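GCN5-related N-acetyltransferase:Aminotransferase, class-II (Rhodopseudomonas palustris, PDB 2FIW) probably transfers the acetyl group of acetyl coenzyme A to the amine of a substrate, as other GCN5-related N-acetyltransferases do. Local coordinates at residues S6-R11 with G100-D105; D35-E40 with A123-A128; A77-P82 with K109-R114. All coordinates share one frame; numbering follows the deposited sequence.

Contact 1. Residues S6-R11 with G100-D105; sequences STPALR and GTTLID. With ACO (acetyl coenzyme *a), chain C.
Thr102, on the first turn of helix 99-112, turns its methyl and hydroxyl against Thr7, Pro8 and Leu10, where the chain enters the edge strand 9-12 of the GNAT fold. In this fold the start of that helix holds the coenzyme's pyrophosphate, so the contact backs a ligand-binding helix end with the first strand. The hydroxyl of Thr102 lies beside its own backbone N (chi1 -59°), from where it bonds back to Asp98 O, just ahead of the helix. The methyl CG2 is thereby left for the apolar side, and Thr102 CG2 meets Thr7 CG2 at 3.4 Å. The CD corner of the Pro8 ring abuts the hydroxyl, Pro8 CD to Thr102 OG1 being 3.2 Å. Proline suits this place as a compact apolar block that also packs on Leu69. Leu10, a branched side chain pointing from the strand to the helix, spreads its two methyls over Thr102 and Leu103: CD1 lies 3.7 Å from Thr102 O, while CD2 touches Thr102 CG2 and, at 3.8 Å, Leu103 CD2. Leu103 continues inward onto Leu65, Ala67 and Leu88 of the sheet. No hydrogen bond joins the two segments; the contact is van der Waals packing, mostly of carbons, with Thr102 OG1 and O touched by carbon atoms. At the start of the helix, Gly100 N donates to O5A of the coenzyme. Lacking a side chain, Gly100 allows the pyrophosphate to pass close over its CA. Thr101 offers two donors to one phosphate oxygen: its N and, at 2.7 Å from ACO O2A, its OG1.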
loop_
_atom_site.group_PDB
_atom_site.type_symbol
_atom_site.label_atom_id
_atom_site.label_comp_id
_atom_site.label_asym_id
_atom_site.label_seq_id
_atom_site.Cartn_x
_atom_site.Cartn_y
_atom_site.Cartn_z
ATOM N N SER A 6 1.083 -11.286 -16.327
ATOM C CA SER A 6 -0.049 -10.490 -16.729
ATOM C C SER A 6 -0.188 -9.265 -15.801
ATOM O O SER A 6 0.250 -9.278 -14.641
ATOM C CB SER A 6 -1.314 -11.338 -16.663
ATOM O OG SER A 6 -1.215 -12.460 -17.526
ATOM N N THR A 7 -0.782 -8.203 -16.319
ATOM C CA THR A 7 -1.076 -7.023 -15.528
ATOM C C THR A 7 -2.473 -7.189 -14.954
ATOM O O THR A 7 -3.394 -7.565 -15.669
ATOM C CB THR A 7 -1.027 -5.770 -16.415
ATOM O OG1 THR A 7 0.155 -5.811 -17.229
ATOM C CG2 THR A 7 -0.967 -4.526 -15.585
ATOM N N PRO A 8 -2.649 -6.937 -13.655
ATOM C CA PRO A 8 -4.031 -6.972 -13.199
ATOM C C PRO A 8 -4.843 -5.759 -13.690
ATOM O O PRO A 8 -4.274 -4.725 -14.053
ATOM C CB PRO A 8 -3.899 -6.957 -11.669
ATOM C CG PRO A 8 -2.594 -6.335 -11.403
ATOM C CD PRO A 8 -1.704 -6.652 -12.564
ATOM N N ALA A 9 -6.163 -5.927 -13.722
ATOM C CA ALA A 9 -7.088 -4.829 -13.923
ATOM C C ALA A 9 -7.118 -3.980 -12.663
ATOM O O ALA A 9 -6.993 -4.495 -11.546
ATOM C CB ALA A 9 -8.457 -5.361 -14.220
ATOM N N LEU A 10 -7.266 -2.675 -12.846
ATOM C CA LEU A 10 -7.352 -1.724 -11.746
ATOM C C LEU A 10 -8.643 -0.931 -11.899
ATOM O O LEU A 10 -9.020 -0.551 -13.009
ATOM C CB LEU A 10 -6.154 -0.770 -11.754
ATOM C CG LEU A 10 -4.717 -1.307 -11.793
ATOM C CD1 LEU A 10 -3.718 -0.150 -11.711
ATOM C CD2 LEU A 10 -4.443 -2.291 -10.676
ATOM N N ARG A 11 -9.334 -0.708 -10.790
ATOM C CA ARG A 11 -10.529 0.119 -10.790
ATOM C C ARG A 11 -10.593 0.930 -9.506
ATOM O O ARG A 11 -10.079 0.485 -8.476
ATOM C CB ARG A 11 -11.780 -0.752 -10.929
ATOM C CG ARG A 11 -11.883 -1.846 -9.878
ATOM C CD ARG A 11 -13.193 -2.556 -9.969
ATOM N NE ARG A 11 -13.393 -3.445 -8.827
ATOM C CZ ARG A 11 -13.850 -3.075 -7.632
ATOM N NH1 ARG A 11 -14.149 -1.800 -7.369
ATOM N NH2 ARG A 11 -13.980 -3.998 -6.688
ATOM N N GLY A 100 1.557 -5.316 -6.901
ATOM C CA GLY A 100 2.125 -4.112 -6.287
ATOM C C GLY A 100 2.656 -3.107 -7.298
ATOM O O GLY A 100 2.346 -1.907 -7.221
ATOM N N THR A 101 3.464 -3.600 -8.240
ATOM C CA THR A 101 4.048 -2.774 -9.311
ATOM C C THR A 101 3.001 -2.083 -10.196
ATOM O O THR A 101 3.095 -0.897 -10.468
ATOM C CB THR A 101 5.023 -3.619 -10.191
ATOM O OG1 THR A 101 6.106 -4.076 -9.376
ATOM C CG2 THR A 101 5.573 -2.830 -11.371
ATOM N N THR A 102 2.009 -2.838 -10.636
ATOM C CA THR A 102 0.891 -2.304 -11.404
ATOM C C THR A 102 0.182 -1.188 -10.628
ATOM O O THR A 102 -0.066 -0.124 -11.170
ATOM C CB THR A 102 -0.102 -3.454 -11.774
ATOM O OG1 THR A 102 0.598 -4.440 -12.548
ATOM C CG2 THR A 102 -1.279 -2.944 -12.585
ATOM N N LEU A 103 -0.103 -1.431 -9.353
ATOM C CA LEU A 103 -0.773 -0.454 -8.514
ATOM C C LEU A 103 0.031 0.826 -8.380
ATOM O O LEU A 103 -0.515 1.921 -8.551
ATOM C CB LEU A 103 -1.054 -1.033 -7.128
ATOM C CG LEU A 103 -2.272 -1.929 -6.955
ATOM C CD1 LEU A 103 -2.173 -2.592 -5.585
ATOM C CD2 LEU A 103 -3.618 -1.134 -7.154
ATOM N N ILE A 104 1.327 0.687 -8.089
ATOM C CA ILE A 104 2.196 1.845 -7.874
ATOM C C ILE A 104 2.454 2.645 -9.152
ATOM O O ILE A 104 2.446 3.862 -9.105
ATOM C CB ILE A 104 3.501 1.482 -7.113
ATOM C CG1 ILE A 104 3.171 0.958 -5.723
ATOM C CG2 ILE A 104 4.411 2.693 -6.956
ATOM C CD1 ILE A 104 2.092 1.762 -4.986
ATOM N N ASP A 105 2.653 1.971 -10.282
ATOM C CA ASP A 105 2.700 2.645 -11.580
ATOM C C ASP A 105 1.457 3.530 -11.812
ATOM O O ASP A 105 1.568 4.662 -12.289
ATOM C CB ASP A 105 2.796 1.614 -12.707
ATOM C CG ASP A 105 4.156 0.892 -12.766
ATOM O OD1 ASP A 105 5.149 1.349 -12.132
ATOM O OD2 ASP A 105 4.219 -0.153 -13.456
HETATM N N1A ACO C . 9.095 -14.245 -10.461
HETATM C C2A ACO C . 9.950 -13.742 -9.548
HETATM N N3A ACO C . 9.739 -12.542 -8.975
HETATM C C4A ACO C . 8.647 -11.773 -9.282
HETATM C C5A ACO C . 7.721 -12.222 -10.209
HETATM C C6A ACO C . 7.981 -13.555 -10.832
HETATM N N6A ACO C . 7.130 -14.074 -11.753
HETATM N N7A ACO C . 6.760 -11.277 -10.320
HETATM C C8A ACO C . 7.083 -10.267 -9.475
HETATM N N9A ACO C . 8.233 -10.572 -8.857
HETATM C C1B ACO C . 8.980 -9.787 -7.837
HETATM C C2B ACO C . 9.393 -8.392 -8.269
HETATM O O2B ACO C . 10.606 -8.426 -9.023
HETATM C C3B ACO C . 9.580 -7.703 -6.928
HETATM O O3B ACO C . 10.942 -7.754 -6.498
HETATM P P3B ACO C . 11.569 -6.662 -5.478
HETATM O O7A ACO C . 11.049 -6.992 -4.083
HETATM O O8A ACO C . 11.057 -5.333 -5.984
HETATM O O9A ACO C . 13.057 -6.873 -5.653
HETATM C C4B ACO C . 8.689 -8.470 -5.942
HETATM O O4B ACO C . 8.234 -9.642 -6.621
HETATM C C5B ACO C . 7.474 -7.663 -5.487
HETATM O O5B ACO C . 6.862 -7.087 -6.650
HETATM P P1A ACO C . 5.280 -7.148 -6.935
HETATM O O1A ACO C . 4.873 -8.576 -7.239
HETATM O O2A ACO C . 5.029 -6.042 -7.934
HETATM O O3A ACO C . 4.703 -6.684 -5.498
HETATM P P2A ACO C . 3.640 -7.513 -4.651
HETATM O O4A ACO C . 4.331 -8.737 -4.114
HETATM O O5A ACO C . 2.404 -7.660 -5.491
HETATM O O6A ACO C . 3.294 -6.517 -3.422
HETATM C CBP ACO C . 3.838 -5.339 -1.298
HETATM C CCP ACO C . 4.252 -5.700 -2.734
HETATM C CDP ACO C . 5.012 -4.618 -0.646
HETATM C CEP ACO C . 2.613 -4.438 -1.323
HETATM C CAP ACO C . 3.457 -6.603 -0.489
HETATM O OAP ACO C . 4.603 -7.432 -0.226
HETATM C C9P ACO C . 2.649 -6.409 0.790
HETATM O O9P ACO C . 1.321 -6.378 0.744
HETATM N N8P ACO C . 3.246 -6.309 1.906
HETATM C C7P ACO C . 2.696 -6.171 3.262
HETATM C C6P ACO C . 2.036 -4.820 3.538
HETATM C C5P ACO C . 3.058 -3.737 3.372
HETATM O O5P ACO C . 4.188 -3.860 3.828
HETATM N N4P ACO C . 2.664 -2.667 2.699
HETATM C C3P ACO C . 3.489 -1.515 2.392
HETATM C C2P ACO C . 3.416 -0.576 3.585
HETATM S S1P ACO C . 3.979 0.958 2.948
HETATM C C ACO C . 2.597 1.870 2.760
HETATM O O ACO C . 1.505 1.326 2.644
HETATM C CH3 ACO C . 2.710 3.189 2.752
#

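Contact 2. Residues D35-E40 with A123-A128; sequences DDYSEE and ASDNAA. With ACO (acetyl coenzyme *a), chain C.
Tyr37 lays the edge of its ring against the backbone and amide of the 123-128 loop, which follows strand 118-123 and carries residues that bind the pantetheine in this GNAT fold. Tyr37 OH accepts a nearly straight bond from Asp125 N (3.0 Å, 166°) and is also bonded to Ala152 O, so a buried phenol oxygen ties the loop to strand 149-159. Tyrosine suits the place: a ring long enough to reach the loop backbone, with a polar end. Farther along the same ring edge, Tyr37 CE1 lies 3.4 Å from Asn126 OD1, with the amide plane standing almost upright to the ring. Trp45 packs edge-to-face with this ring. The Asn126 side chain is folded between its own N and carbonyl carbon (chi1 50°), bringing the amide in beside Tyr37; its rotation puts OD1 near the ring edge and Ser124 OG, with ND2 at the coenzyme. Tyr37 is thus a second-shell residue behind a first-shell amide. Asp36 and Asp125 meet through their methylenes, CB to CB 3.7 Å, with the carboxylates turned nearly perpendicular to each other. The acids keep their charged oxygens apart, and Asp125 OD1 forms a salt bridge with Arg141, which probably eases their approach. A water over one face of the Tyr37 ring, towards its rim, lies near both Asp36 O and Asp125 OD2. Asp36 OD2 meanwhile rests 3.5 Å from Asn126 CB. The pantetheine carbonyl O5P sits 2.8 Å from Ser124 OG and receives a bent bond from Asn126 ND2 at 2.6 Å.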
loop_
_atom_site.group_PDB
_atom_site.type_symbol
_atom_site.label_atom_id
_atom_site.label_comp_id
_atom_site.label_asym_id
_atom_site.label_seq_id
_atom_site.Cartn_x
_atom_site.Cartn_y
_atom_site.Cartn_z
ATOM N N ASP A 35 8.958 -10.820 9.525
ATOM C CA ASP A 35 10.400 -10.719 9.635
ATOM C C ASP A 35 10.848 -9.333 10.087
ATOM O O ASP A 35 12.002 -9.145 10.479
ATOM C CB ASP A 35 11.083 -11.126 8.330
ATOM C CG ASP A 35 10.790 -12.586 7.936
ATOM O OD1 ASP A 35 10.524 -13.447 8.817
ATOM O OD2 ASP A 35 10.844 -12.864 6.723
ATOM N N ASP A 36 9.943 -8.359 10.045
ATOM C CA ASP A 36 10.330 -7.013 10.426
ATOM C C ASP A 36 9.496 -6.421 11.558
ATOM O O ASP A 36 9.855 -5.383 12.110
ATOM C CB ASP A 36 10.366 -6.090 9.213
ATOM C CG ASP A 36 11.204 -6.652 8.092
ATOM O OD1 ASP A 36 12.421 -6.393 8.060
ATOM O OD2 ASP A 36 10.638 -7.386 7.250
ATOM N N TYR A 37 8.397 -7.083 11.900
ATOM C CA TYR A 37 7.500 -6.567 12.925
ATOM C C TYR A 37 7.054 -7.682 13.838
ATOM O O TYR A 37 6.669 -8.750 13.362
ATOM C CB TYR A 37 6.283 -5.819 12.308
ATOM C CG TYR A 37 6.706 -4.616 11.511
ATOM C CD1 TYR A 37 6.946 -4.706 10.132
ATOM C CD2 TYR A 37 6.948 -3.396 12.141
ATOM C CE1 TYR A 37 7.387 -3.592 9.401
ATOM C CE2 TYR A 37 7.393 -2.287 11.422
ATOM C CZ TYR A 37 7.597 -2.385 10.060
ATOM O OH TYR A 37 8.030 -1.274 9.377
ATOM N N SER A 38 7.104 -7.437 15.149
ATOM C CA SER A 38 6.652 -8.436 16.115
ATOM C C SER A 38 5.126 -8.489 16.203
ATOM O O SER A 38 4.448 -7.555 15.810
ATOM C CB SER A 38 7.334 -8.267 17.489
ATOM O OG SER A 38 7.051 -7.022 18.120
ATOM N N GLU A 39 4.642 -9.623 16.699
ATOM C CA GLU A 39 3.237 -9.930 16.958
ATOM C C GLU A 39 2.329 -8.740 17.351
ATOM O O GLU A 39 1.237 -8.559 16.792
ATOM C CB GLU A 39 3.178 -11.043 18.019
ATOM C CG GLU A 39 4.145 -10.858 19.229
ATOM C CD GLU A 39 5.525 -11.565 19.110
ATOM O OE1 GLU A 39 6.142 -11.622 18.011
ATOM O OE2 GLU A 39 6.006 -12.040 20.165
ATOM N N GLU A 40 2.792 -7.940 18.303
ATOM C CA GLU A 40 2.044 -6.821 18.851
ATOM C C GLU A 40 2.030 -5.601 17.928
ATOM O O GLU A 40 1.042 -4.868 17.870
ATOM C CB GLU A 40 2.623 -6.423 20.203
ATOM C CG GLU A 40 2.170 -7.263 21.374
ATOM C CD GLU A 40 2.463 -6.574 22.714
ATOM O OE1 GLU A 40 2.146 -5.369 22.848
ATOM O OE2 GLU A 40 3.009 -7.236 23.627
ATOM N N ALA A 123 7.657 3.966 3.892
ATOM C CA ALA A 123 7.638 2.540 3.581
ATOM C C ALA A 123 7.892 1.708 4.815
ATOM O O ALA A 123 8.813 1.998 5.566
ATOM C CB ALA A 123 8.682 2.217 2.508
ATOM N N SER A 124 7.074 0.678 5.019
ATOM C CA SER A 124 7.331 -0.339 6.034
ATOM C C SER A 124 8.618 -1.103 5.700
ATOM O O SER A 124 9.024 -1.155 4.544
ATOM C CB SER A 124 6.153 -1.299 6.130
ATOM O OG SER A 124 5.992 -2.035 4.925
ATOM N N ASP A 125 9.264 -1.673 6.717
ATOM C CA ASP A 125 10.593 -2.270 6.563
ATOM C C ASP A 125 10.606 -3.418 5.568
ATOM O O ASP A 125 11.603 -3.647 4.896
ATOM C CB ASP A 125 11.137 -2.744 7.919
ATOM C CG ASP A 125 11.495 -1.584 8.870
ATOM O OD1 ASP A 125 11.305 -0.392 8.510
ATOM O OD2 ASP A 125 11.977 -1.875 9.988
ATOM N N ASN A 126 9.486 -4.125 5.473
ATOM C CA ASN A 126 9.332 -5.255 4.555
ATOM C C ASN A 126 9.102 -4.837 3.093
ATOM O O ASN A 126 9.416 -5.605 2.172
ATOM C CB ASN A 126 8.196 -6.154 5.029
ATOM C CG ASN A 126 6.929 -5.377 5.314
ATOM O OD1 ASN A 126 6.924 -4.449 6.130
ATOM N ND2 ASN A 126 5.846 -5.745 4.638
ATOM N N ALA A 127 8.563 -3.628 2.892
ATOM C CA ALA A 127 8.319 -3.079 1.568
ATOM C C ALA A 127 9.440 -2.130 1.158
ATOM O O ALA A 127 9.466 -1.628 0.043
ATOM C CB ALA A 127 6.992 -2.367 1.534
ATOM N N ALA A 128 10.378 -1.883 2.059
ATOM C CA ALA A 128 11.500 -0.995 1.760
ATOM C C ALA A 128 12.253 -1.349 0.452
ATOM O O ALA A 128 12.529 -0.475 -0.369
ATOM C CB ALA A 128 12.458 -0.959 2.949
HETATM N N1A ACO C . 9.095 -14.245 -10.461
HETATM C C2A ACO C . 9.950 -13.742 -9.548
HETATM N N3A ACO C . 9.739 -12.542 -8.975
HETATM C C4A ACO C . 8.647 -11.773 -9.282
HETATM C C5A ACO C . 7.721 -12.222 -10.209
HETATM C C6A ACO C . 7.981 -13.555 -10.832
HETATM N N6A ACO C . 7.130 -14.074 -11.753
HETATM N N7A ACO C . 6.760 -11.277 -10.320
HETATM C C8A ACO C . 7.083 -10.267 -9.475
HETATM N N9A ACO C . 8.233 -10.572 -8.857
HETATM C C1B ACO C . 8.980 -9.787 -7.837
HETATM C C2B ACO C . 9.393 -8.392 -8.269
HETATM O O2B ACO C . 10.606 -8.426 -9.023
HETATM C C3B ACO C . 9.580 -7.703 -6.928
HETATM O O3B ACO C . 10.942 -7.754 -6.498
HETATM P P3B ACO C . 11.569 -6.662 -5.478
HETATM O O7A ACO C . 11.049 -6.992 -4.083
HETATM O O8A ACO C . 11.057 -5.333 -5.984
HETATM O O9A ACO C . 13.057 -6.873 -5.653
HETATM C C4B ACO C . 8.689 -8.470 -5.942
HETATM O O4B ACO C . 8.234 -9.642 -6.621
HETATM C C5B ACO C . 7.474 -7.663 -5.487
HETATM O O5B ACO C . 6.862 -7.087 -6.650
HETATM P P1A ACO C . 5.280 -7.148 -6.935
HETATM O O1A ACO C . 4.873 -8.576 -7.239
HETATM O O2A ACO C . 5.029 -6.042 -7.934
HETATM O O3A ACO C . 4.703 -6.684 -5.498
HETATM P P2A ACO C . 3.640 -7.513 -4.651
HETATM O O4A ACO C . 4.331 -8.737 -4.114
HETATM O O5A ACO C . 2.404 -7.660 -5.491
HETATM O O6A ACO C . 3.294 -6.517 -3.422
HETATM C CBP ACO C . 3.838 -5.339 -1.298
HETATM C CCP ACO C . 4.252 -5.700 -2.734
HETATM C CDP ACO C . 5.012 -4.618 -0.646
HETATM C CEP ACO C . 2.613 -4.438 -1.323
HETATM C CAP ACO C . 3.457 -6.603 -0.489
HETATM O OAP ACO C . 4.603 -7.432 -0.226
HETATM C C9P ACO C . 2.649 -6.409 0.790
HETATM O O9P ACO C . 1.321 -6.378 0.744
HETATM N N8P ACO C . 3.246 -6.309 1.906
HETATM C C7P ACO C . 2.696 -6.171 3.262
HETATM C C6P ACO C . 2.036 -4.820 3.538
HETATM C C5P ACO C . 3.058 -3.737 3.372
HETATM O O5P ACO C . 4.188 -3.860 3.828
HETATM N N4P ACO C . 2.664 -2.667 2.699
HETATM C C3P ACO C . 3.489 -1.515 2.392
HETATM C C2P ACO C . 3.416 -0.576 3.585
HETATM S S1P ACO C . 3.979 0.958 2.948
HETATM C C ACO C . 2.597 1.870 2.760
HETATM O O ACO C . 1.505 1.326 2.644
HETATM C CH3 ACO C . 2.710 3.189 2.752
HETATM O O HOH W 1 13.920 -3.793 9.702
HETATM O O HOH W 2 10.236 -2.829 12.278
#

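Contact 3. Residues A77-P82 with K109-R114; sequences ASLKGP and KLAGAR
This is largely apolar packing of a strand end and its turn on a helix end, edged by an arginine, in the GNAT fold, where strand 72-80 runs into the turn before strand 84-90 and helix 99-112 finishes. The helix belongs to the crossover from strand 84-90 to the parallel strand 118-123, and its last turn lies on the sheet here. Leu79 points at the helix, with CG anti to its backbone N (chi1 -180°), and Leu79 CD1 comes to 4.1 Å from Ala111 CB. Leu79 and Ala111 both also touch Leu119, which joins them to the sheet's core. Gly81 makes the turn with a positive phi of 57°, a conformation natural to glycine, and the Pro82 ring restrains its own phi. Beyond the helix, Arg114 folds its flexible chain back over this turn, bending at chi3, with Gly81 O over a face of the guanidinium but no hydrogen bond; because Arg114 adopts two conformations, this placement is tentative. Alanine suits position 111 because its single methyl permits a close approach: Ala111 CB lies 3.4 Å from Pro82 O.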
loop_
_atom_site.group_PDB
_atom_site.type_symbol
_atom_site.label_atom_id
_atom_site.label_comp_id
_atom_site.label_asym_id
_atom_site.label_seq_id
_atom_site.Cartn_x
_atom_site.Cartn_y
_atom_site.Cartn_z
ATOM N N ALA A 77 -4.144 0.239 -3.470
ATOM C CA ALA A 77 -3.196 1.280 -3.104
ATOM C C ALA A 77 -3.907 2.626 -3.087
ATOM O O ALA A 77 -4.956 2.792 -3.707
ATOM C CB ALA A 77 -1.996 1.291 -4.050
ATOM N N SER A 78 -3.325 3.580 -2.365
ATOM C CA SER A 78 -3.989 4.835 -2.095
ATOM C C SER A 78 -3.035 6.001 -2.152
ATOM O O SER A 78 -2.005 6.031 -1.474
ATOM C CB SER A 78 -4.667 4.784 -0.738
ATOM O OG SER A 78 -5.801 5.630 -0.701
ATOM N N LEU A 79 -3.382 6.963 -2.997
ATOM C CA LEU A 79 -2.643 8.205 -3.058
ATOM C C LEU A 79 -3.342 9.251 -2.184
ATOM O O LEU A 79 -4.549 9.470 -2.314
ATOM C CB LEU A 79 -2.529 8.679 -4.512
ATOM C CG LEU A 79 -1.762 9.983 -4.734
ATOM C CD1 LEU A 79 -0.267 9.709 -4.785
ATOM C CD2 LEU A 79 -2.252 10.600 -6.036
ATOM N N LYS A 80 -2.586 9.854 -1.268
ATOM C CA LYS A 80 -3.065 10.988 -0.489
ATOM C C LYS A 80 -2.492 12.251 -1.099
ATOM O O LYS A 80 -1.309 12.300 -1.451
ATOM C CB LYS A 80 -2.639 10.887 0.980
ATOM C CG LYS A 80 -3.068 12.085 1.829
ATOM C CD LYS A 80 -2.934 11.813 3.318
ATOM C CE LYS A 80 -3.145 13.102 4.110
ATOM N NZ LYS A 80 -4.057 12.910 5.295
ATOM N N GLY A 81 -3.348 13.263 -1.242
ATOM C CA GLY A 81 -2.932 14.581 -1.714
ATOM C C GLY A 81 -2.275 14.458 -3.074
ATOM O O GLY A 81 -2.549 13.496 -3.802
ATOM N N PRO A 82 -1.380 15.410 -3.413
ATOM C CA PRO A 82 -0.684 15.349 -4.699
ATOM C C PRO A 82 0.375 14.225 -4.806
ATOM O O PRO A 82 0.492 13.587 -5.864
ATOM C CB PRO A 82 -0.036 16.742 -4.813
ATOM C CG PRO A 82 0.178 17.173 -3.396
ATOM C CD PRO A 82 -0.977 16.584 -2.613
ATOM N N LYS A 109 1.452 7.697 -12.287
ATOM C CA LYS A 109 0.826 8.329 -13.460
ATOM C C LYS A 109 -0.194 9.367 -12.983
ATOM O O LYS A 109 -0.190 10.507 -13.447
ATOM C CB LYS A 109 0.152 7.261 -14.340
ATOM C CG LYS A 109 -0.584 7.754 -15.595
ATOM C CD LYS A 109 -1.109 6.532 -16.379
ATOM C CE LYS A 109 -1.809 6.892 -17.700
ATOM N NZ LYS A 109 -0.874 7.056 -18.870
ATOM N N LEU A 110 -1.036 8.949 -12.036
ATOM C CA LEU A 110 -2.053 9.778 -11.411
ATOM C C LEU A 110 -1.445 11.001 -10.731
ATOM O O LEU A 110 -2.007 12.091 -10.808
ATOM C CB LEU A 110 -2.801 8.946 -10.364
ATOM C CG LEU A 110 -4.312 8.924 -10.207
ATOM C CD1 LEU A 110 -5.066 9.030 -11.535
ATOM C CD2 LEU A 110 -4.673 7.633 -9.493
ATOM N N ALA A 111 -0.310 10.813 -10.065
ATOM C CA ALA A 111 0.346 11.893 -9.341
ATOM C C ALA A 111 1.094 12.856 -10.283
ATOM O O ALA A 111 1.064 14.070 -10.088
ATOM C CB ALA A 111 1.270 11.335 -8.280
ATOM N N GLY A 112 1.765 12.319 -11.294
ATOM C CA GLY A 112 2.360 13.145 -12.348
ATOM C C GLY A 112 1.304 14.018 -13.011
ATOM O O GLY A 112 1.490 15.223 -13.150
ATOM N N ALA A 113 0.171 13.419 -13.380
ATOM C CA ALA A 113 -0.952 14.163 -13.973
ATOM C C ALA A 113 -1.596 15.212 -13.053
ATOM O O ALA A 113 -2.511 15.914 -13.471
ATOM C CB ALA A 113 -2.018 13.194 -14.500
ATOM N N ARG A 114 -1.122 15.306 -11.811
ATOM C CA ARG A 114 -1.615 16.291 -10.829
ATOM C C ARG A 114 -0.536 17.308 -10.412
ATOM O O ARG A 114 -0.644 17.949 -9.360
ATOM C CB ARG A 114 -2.124 15.589 -9.566
ATOM C CG ARG A 114 -3.398 14.790 -9.719
ATOM C CD ARG A 114 -3.650 13.972 -8.455
ATOM N NE ARG A 114 -4.661 14.558 -7.566
ATOM C CZ ARG A 114 -4.454 15.569 -6.721
ATOM N NH1 ARG A 114 -3.268 16.159 -6.641
ATOM N NH2 ARG A 114 -5.447 15.999 -5.955
#

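Contacts 1 and 3 both use helix 99-112, near its start and its end, and bind it to the same mixed sheet; their centres lie about 14 Å apart and they touch, Leu103 CD2 lying 4.0 Å from Ala77 N. Contact 2 lies across the chain's centre, its own centre about 23 Å from that of contact 1 and about 24 Å from that of contact 3. Along the chain the order is 6-11, 35-40, 77-82, 100-105, 109-114, 123-128, so contact 1 alternates with each of the others, whereas both segments of contact 3 fall between those of contact 2. Acetyl coenzyme A bridges contacts 1 and 2, by pyrophosphate and pantetheine; contact 3, at the helix's other end, takes no part in holding it.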